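Local structure of putative acetoin utilization protein, acetoin dehydrogenase (Thermus thermophilus, 5AWE) at residues 142-147 and 178-183. The protein is of unknown function but combines paired CBS domains with an ACT domain, modules that in other proteins commonly bind small regulatory ligands. Sequence-based numbering, arbitrary orientation.
Sequences RITVDI and YQRLVM
Arg180 grips the carboxylate of Asp146 side-on: NE reaches OD1 at 2.7 Å and NH2 reaches OD2 at 2.6 Å, each through the oxygen's syn lone pair. The two flat groups are nearly coplanar, 11° apart, so the charged pair is fixed in rotation as well as in distance. A bend at chi3 (-58°) turns the otherwise extended arginine chain back to the acid, while its CG and CD pack against the Thr144 methyl, CG2. With an alanine here, Asp146 would probably lose both strong bonds to this strand, keeping a weak, long ion pair to Arg203, its carboxylate freer to turn. On the same face, Val182 CG1 lies over the Arg142 guanidinium, whose NE is salt-bridged to Glu95 of the second subunit.

The paired segments lie on the two central strands, 141-148 and 178-186, of the four-stranded antiparallel ACT-domain sheet. Ile143, Val145 and Ile147 form hydrogen-bonded pairs with Met183, Leu181 and Gln179. Beta-branched, these three suit the extended backbone and, with Leu181 and Met183, make the other face largely apolar: Ile147 CD1 meets Leu181 CD1 at 3.4 Å, the side chains crossing at about a right angle, and Val145 CG1 lies alongside Leu181 CB. Helix 153-158 packs here, Met157 touching Ile147, Leu181 and selenomethionine Met183. Beside Ile147, Gln179 extends its chain so that NE2 can bond Thr171 OG1 and the Ile166 carbonyl of the second subunit.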
ATOM      1  N   ARG A 142      -2.194  18.439  49.524  1.00 22.41           N
ATOM      2  CA  ARG A 142      -1.006  17.654  49.249  1.00 22.86           C
ATOM      3  C   ARG A 142       0.167  18.263  50.020  1.00 23.21           C
ATOM      4  O   ARG A 142       0.597  19.384  49.746  1.00 23.79           O
ATOM      5  CB  ARG A 142      -0.733  17.661  47.747  1.00 20.23           C
ATOM      6  CG  ARG A 142       0.512  16.915  47.316  1.00 24.13           C
ATOM      7  CD  ARG A 142       0.782  17.180  45.842  1.00 25.22           C
ATOM      8  NE  ARG A 142       1.812  16.318  45.282  1.00 17.26           N
ATOM      9  CZ  ARG A 142       3.090  16.659  45.171  1.00 21.82           C
ATOM     10  NH1 ARG A 142       3.495  17.849  45.592  1.00 19.18           N
ATOM     11  NH2 ARG A 142       3.958  15.825  44.601  1.00 21.92           N
ATOM     12  N   ILE A 143       0.674  17.523  50.998  1.00 23.71           N
ATOM     13  CA  ILE A 143       1.693  18.049  51.897  1.00 23.14           C
ATOM     14  C   ILE A 143       2.979  17.251  51.754  1.00 24.74           C
ATOM     15  O   ILE A 143       3.006  16.051  52.031  1.00 25.00           O
ATOM     16  CB  ILE A 143       1.216  17.980  53.378  1.00 22.69           C
ATOM     17  CG1 ILE A 143      -0.088  18.771  53.541  1.00 14.61           C
ATOM     18  CG2 ILE A 143       2.295  18.537  54.319  1.00 16.33           C
ATOM     19  CD1 ILE A 143      -0.704  18.667  54.925  1.00 20.36           C
ATOM     20  N   THR A 144       4.040  17.912  51.309  1.00 25.40           N
ATOM     21  CA  THR A 144       5.372  17.333  51.408  1.00 25.64           C
ATOM     22  C   THR A 144       5.943  17.716  52.759  1.00 27.01           C
ATOM     23  O   THR A 144       6.016  18.897  53.093  1.00 28.48           O
ATOM     24  CB  THR A 144       6.317  17.862  50.323  1.00 23.62           C
ATOM     25  OG1 THR A 144       5.761  17.592  49.032  1.00 25.66           O
ATOM     26  CG2 THR A 144       7.670  17.178  50.427  1.00 19.77           C
ATOM     27  N   VAL A 145       6.341  16.715  53.538  1.00 26.72           N
ATOM     28  CA  VAL A 145       6.882  16.959  54.862  1.00 26.19           C
ATOM     29  C   VAL A 145       8.093  16.075  55.117  1.00 27.08           C
ATOM     30  O   VAL A 145       8.111  14.901  54.734  1.00 27.72           O
ATOM     31  CB  VAL A 145       5.809  16.707  55.949  1.00 28.08           C
ATOM     32  CG1 VAL A 145       5.128  15.369  55.709  1.00 29.26           C
ATOM     33  CG2 VAL A 145       6.444  16.731  57.332  1.00 23.01           C
ATOM     34  N   ASP A 146       9.107  16.654  55.752  1.00 26.15           N
ATOM     35  CA  ASP A 146      10.310  15.921  56.115  1.00 26.60           C
ATOM     36  C   ASP A 146      10.268  15.555  57.587  1.00 28.32           C
ATOM     37  O   ASP A 146      10.256  16.431  58.458  1.00 29.98           O
ATOM     38  CB  ASP A 146      11.554  16.768  55.838  1.00 26.60           C
ATOM     39  CG  ASP A 146      11.847  16.907  54.359  1.00 27.49           C
ATOM     40  OD1 ASP A 146      11.379  16.055  53.570  1.00 30.66           O
ATOM     41  OD2 ASP A 146      12.546  17.867  53.979  1.00 25.05           O
ATOM     42  N   ILE A 147      10.244  14.257  57.865  1.00 27.72           N
ATOM     43  CA  ILE A 147      10.264  13.775  59.236  1.00 27.36           C
ATOM     44  C   ILE A 147      11.585  13.067  59.468  1.00 28.05           C
ATOM     45  O   ILE A 147      12.216  12.591  58.517  1.00 28.60           O
ATOM     46  CB  ILE A 147       9.115  12.776  59.503  1.00 28.06           C
ATOM     47  CG1 ILE A 147       9.210  11.601  58.522  1.00 28.05           C
ATOM     48  CG2 ILE A 147       7.770  13.481  59.383  1.00 21.40           C
ATOM     49  CD1 ILE A 147       8.236  10.469  58.816  1.00 25.39           C
ATOM     50  N   TYR A 178      16.565  12.220  57.212  1.00 28.82           N
ATOM     51  CA  TYR A 178      15.163  12.561  56.983  1.00 29.14           C
ATOM     52  C   TYR A 178      14.491  11.725  55.909  1.00 27.04           C
ATOM     53  O   TYR A 178      15.089  11.377  54.896  1.00 27.64           O
ATOM     54  CB  TYR A 178      15.025  14.041  56.598  1.00 34.42           C
ATOM     55  CG  TYR A 178      15.295  14.998  57.728  1.00 47.73           C
ATOM     56  CD1 TYR A 178      14.254  15.474  58.524  1.00 53.36           C
ATOM     57  CD2 TYR A 178      16.597  15.408  58.024  1.00 52.47           C
ATOM     58  CE1 TYR A 178      14.497  16.330  59.589  1.00 57.37           C
ATOM     59  CE2 TYR A 178      16.853  16.267  59.092  1.00 58.33           C
ATOM     60  CZ  TYR A 178      15.796  16.720  59.870  1.00 59.19           C
ATOM     61  OH  TYR A 178      16.039  17.544  60.942  1.00 62.95           O
ATOM     62  N   GLN A 179      13.223  11.423  56.134  1.00 25.09           N
ATOM     63  CA  GLN A 179      12.410  10.777  55.122  1.00 22.89           C
ATOM     64  C   GLN A 179      11.430  11.826  54.604  1.00 22.59           C
ATOM     65  O   GLN A 179      10.712  12.440  55.394  1.00 24.33           O
ATOM     66  CB  GLN A 179      11.671   9.597  55.757  1.00 15.22           C
ATOM     67  CG  GLN A 179      10.828   8.785  54.808  1.00 18.47           C
ATOM     68  CD  GLN A 179       9.999   7.754  55.539  1.00 23.17           C
ATOM     69  OE1 GLN A 179      10.039   7.675  56.770  1.00 24.59           O
ATOM     70  NE2 GLN A 179       9.239   6.959  54.789  1.00 15.63           N
ATOM     71  N   ARG A 180      11.415  12.051  53.290  1.00 22.26           N
ATOM     72  CA  ARG A 180      10.528  13.063  52.709  1.00 21.19           C
ATOM     73  C   ARG A 180       9.212  12.484  52.195  1.00 21.03           C
ATOM     74  O   ARG A 180       9.185  11.739  51.212  1.00 19.99           O
ATOM     75  CB  ARG A 180      11.222  13.810  51.569  1.00 20.99           C
ATOM     76  CG  ARG A 180      10.261  14.699  50.770  1.00 21.11           C
ATOM     77  CD  ARG A 180      10.998  15.791  50.043  1.00 18.44           C
ATOM     78  NE  ARG A 180      11.763  16.616  50.971  1.00 22.65           N
ATOM     79  CZ  ARG A 180      12.601  17.574  50.594  1.00 30.85           C
ATOM     80  NH1 ARG A 180      12.782  17.830  49.302  1.00 26.85           N
ATOM     81  NH2 ARG A 180      13.264  18.276  51.508  1.00 26.04           N
ATOM     82  N   LEU A 181       8.122  12.852  52.862  1.00 19.86           N
ATOM     83  CA  LEU A 181       6.821  12.257  52.592  1.00 19.34           C
ATOM     84  C   LEU A 181       5.941  13.179  51.759  1.00 19.98           C
ATOM     85  O   LEU A 181       5.895  14.392  51.988  1.00 19.94           O
ATOM     86  CB  LEU A 181       6.107  11.929  53.913  1.00 15.87           C
ATOM     87  CG  LEU A 181       6.916  11.098  54.915  1.00 15.07           C
ATOM     88  CD1 LEU A 181       6.136  10.958  56.213  1.00  7.16           C
ATOM     89  CD2 LEU A 181       7.238   9.727  54.312  1.00 14.64           C
ATOM     90  N   VAL A 182       5.241  12.599  50.793  1.00 18.39           N
ATOM     91  CA  VAL A 182       4.136  13.296  50.157  1.00 18.86           C
ATOM     92  C   VAL A 182       2.860  12.709  50.739  1.00 19.73           C
ATOM     93  O   VAL A 182       2.603  11.502  50.644  1.00 19.10           O
ATOM     94  CB  VAL A 182       4.175  13.134  48.601  1.00 19.19           C
ATOM     95  CG1 VAL A 182       2.982  13.826  47.962  1.00 17.26           C
ATOM     96  CG2 VAL A 182       5.459  13.743  48.055  1.00 17.97           C
HETATM   97  N   MSE A 183       2.075  13.566  51.376  1.00 19.78           N
HETATM   98  CA  MSE A 183       0.964  13.108  52.198  1.00 20.97           C
HETATM   99  C   MSE A 183      -0.289  13.822  51.729  1.00 19.66           C
HETATM  100  O   MSE A 183      -0.275  15.030  51.515  1.00 19.85           O
HETATM  101  CB  MSE A 183       1.237  13.431  53.680  1.00 26.35           C
HETATM  102  CG  MSE A 183       0.248  12.815  54.675  1.00 34.95           C
HETATM  103 SE   MSE A 183       0.425  13.479  56.368  1.00 52.60          SE
HETATM  104  CE  MSE A 183       0.166  12.095  57.256  1.00 41.11           C
TER